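Local atomic coordinates of SAS-6 (Leishmania major, PDB entry 4CKM), a protein that probably helps build the central cartwheel of centrioles and basal bodies, the fragment here being its N-terminal domain. Residues T39-T44 with L61-R66. Sequence-based numbering, arbitrary orientation.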
loop_
_atom_site.group_PDB
_atom_site.type_symbol
_atom_site.label_atom_id
_atom_site.label_comp_id
_atom_site.label_asym_id
_atom_site.label_seq_id
_atom_site.Cartn_x
_atom_site.Cartn_y
_atom_site.Cartn_z
ATOM N N THR A 39 6.164 28.236 -4.846
ATOM C CA THR A 39 6.179 27.084 -5.723
ATOM C C THR A 39 7.407 26.245 -5.423
ATOM O O THR A 39 8.520 26.736 -5.507
ATOM C CB THR A 39 6.168 27.526 -7.179
ATOM O OG1 THR A 39 4.966 28.269 -7.417
ATOM C CG2 THR A 39 6.186 26.329 -8.096
ATOM N N LEU A 40 7.195 24.992 -5.033
ATOM C CA LEU A 40 8.301 24.111 -4.670
ATOM C C LEU A 40 8.696 23.210 -5.839
ATOM O O LEU A 40 9.746 22.615 -5.804
ATOM C CB LEU A 40 7.932 23.234 -3.480
ATOM C CG LEU A 40 7.546 23.924 -2.173
ATOM C CD1 LEU A 40 7.177 22.878 -1.130
ATOM C CD2 LEU A 40 8.674 24.788 -1.655
ATOM N N LEU A 41 7.839 23.086 -6.846
ATOM C CA LEU A 41 8.094 22.196 -7.951
ATOM C C LEU A 41 7.164 22.494 -9.062
ATOM O O LEU A 41 5.963 22.603 -8.857
ATOM C CB LEU A 41 7.903 20.735 -7.569
ATOM C CG LEU A 41 8.355 19.772 -8.681
ATOM C CD1 LEU A 41 9.870 19.738 -8.785
ATOM C CD2 LEU A 41 7.822 18.369 -8.452
ATOM N N GLU A 42 7.741 22.620 -10.251
ATOM C CA GLU A 42 7.004 22.776 -11.475
ATOM C C GLU A 42 7.838 22.034 -12.514
ATOM O O GLU A 42 8.935 22.461 -12.851
ATOM C CB GLU A 42 6.883 24.257 -11.805
ATOM C CG GLU A 42 6.102 24.535 -13.077
ATOM C CD GLU A 42 5.610 25.972 -13.176
ATOM O OE1 GLU A 42 6.060 26.840 -12.393
ATOM O OE2 GLU A 42 4.750 26.234 -14.040
ATOM N N THR A 43 7.360 20.892 -12.981
ATOM C CA THR A 43 8.183 20.046 -13.822
ATOM C C THR A 43 7.323 19.107 -14.623
ATOM O O THR A 43 6.086 19.208 -14.594
ATOM C CB THR A 43 9.238 19.278 -12.983
ATOM O OG1 THR A 43 10.200 18.686 -13.848
ATOM C CG2 THR A 43 8.627 18.182 -12.122
ATOM N N THR A 44 7.977 18.222 -15.369
ATOM C CA THR A 44 7.280 17.246 -16.190
ATOM C C THR A 44 7.712 15.870 -15.773
ATOM O O THR A 44 8.862 15.658 -15.390
ATOM C CB THR A 44 7.539 17.504 -17.670
ATOM O OG1 THR A 44 6.979 18.782 -17.982
ATOM C CG2 THR A 44 6.842 16.458 -18.557
ATOM N N LEU A 61 3.376 14.363 -17.999
ATOM C CA LEU A 61 2.422 15.269 -17.368
ATOM C C LEU A 61 3.152 16.356 -16.624
ATOM O O LEU A 61 4.252 16.155 -16.101
ATOM C CB LEU A 61 1.488 14.517 -16.401
ATOM C CG LEU A 61 0.478 13.524 -16.991
ATOM C CD1 LEU A 61 -0.337 12.827 -15.900
ATOM C CD2 LEU A 61 -0.460 14.202 -17.989
ATOM N N GLY A 62 2.540 17.527 -16.584
ATOM C CA GLY A 62 3.048 18.599 -15.733
ATOM C C GLY A 62 2.660 18.315 -14.281
ATOM O O GLY A 62 1.524 17.932 -13.979
ATOM N N VAL A 63 3.596 18.503 -13.378
ATOM C CA VAL A 63 3.277 18.392 -11.998
ATOM C C VAL A 63 3.740 19.642 -11.288
ATOM O O VAL A 63 4.822 20.169 -11.579
ATOM C CB VAL A 63 3.891 17.130 -11.374
ATOM C CG1 VAL A 63 5.393 17.245 -11.259
ATOM C CG2 VAL A 63 3.294 16.891 -10.002
ATOM N N TYR A 64 2.922 20.091 -10.336
ATOM C CA TYR A 64 3.089 21.398 -9.722
ATOM C C TYR A 64 2.721 21.310 -8.245
ATOM O O TYR A 64 1.641 20.854 -7.884
ATOM C CB TYR A 64 2.184 22.383 -10.472
ATOM C CG TYR A 64 2.160 23.823 -9.988
ATOM C CD1 TYR A 64 3.133 24.738 -10.396
ATOM C CD2 TYR A 64 1.133 24.286 -9.176
ATOM C CE1 TYR A 64 3.096 26.058 -9.982
ATOM C CE2 TYR A 64 1.085 25.607 -8.760
ATOM C CZ TYR A 64 2.066 26.481 -9.164
ATOM O OH TYR A 64 2.016 27.774 -8.744
ATOM N N VAL A 65 3.642 21.697 -7.385
ATOM C CA VAL A 65 3.406 21.669 -5.957
ATOM C C VAL A 65 3.670 23.071 -5.424
ATOM O O VAL A 65 4.750 23.632 -5.646
ATOM C CB VAL A 65 4.316 20.646 -5.228
ATOM C CG1 VAL A 65 4.076 20.682 -3.727
ATOM C CG2 VAL A 65 4.101 19.236 -5.746
ATOM N N ARG A 66 2.680 23.625 -4.729
ATOM C CA ARG A 66 2.773 24.971 -4.146
ATOM C C ARG A 66 2.227 24.990 -2.714
ATOM O O ARG A 66 1.238 24.314 -2.416
ATOM C CB ARG A 66 1.983 25.967 -4.998
ATOM C CG ARG A 66 2.120 27.421 -4.561
ATOM C CD ARG A 66 1.344 28.359 -5.485
ATOM N NE ARG A 66 -0.113 28.252 -5.319
ATOM C CZ ARG A 66 -1.030 28.545 -6.255
ATOM N NH1 ARG A 66 -0.677 28.958 -7.474
ATOM N NH2 ARG A 66 -2.324 28.410 -5.977
#
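A classic beta bulge sets two residues, Leu40 and Leu41, opposite the single residue Val65, whose O accepts a 2.9 Å bond from Leu40 N and a weak, longer one from Leu41 N, within an antiparallel pairing whose axes run at 172°. Beyond the bulge the ladder is regular: Val65 N reaches Leu41 O, and Thr43 and Val63 exchange two backbone bonds. On the face shared by Thr39, Glu42 and Tyr64, the end of the Tyr64 side chain leans toward the neighbouring strand. Its CG is anti to the backbone N (chi1 179°), and the ring brings CE1 to 3.6 Å from Thr39 CG2. Thr39 OG1 gives Tyr64 OH a weak hydrogen bond of 3.3 Å, while Arg66 donates from NH1 to the same oxygen at 3.2 Å. Glu42 OE1 lies at the ring edge, 3.9 Å from Tyr64 CE1, with the carboxylate plane 80° from the ring. On the other face the contacts are between carbon atoms: Val63 CG1 presses tightly on Thr43 CG2 (3.5 Å) and also meets Leu41 CD2. That face packs under helix 117-130, Leu41 touching Leu126 and Thr43 Ala130, while strand 76-85 continues the sheet beyond the second strand of this beta hairpin of the SAS-6 N-terminal domain, pairing through Gly62, Tyr64 and Arg66.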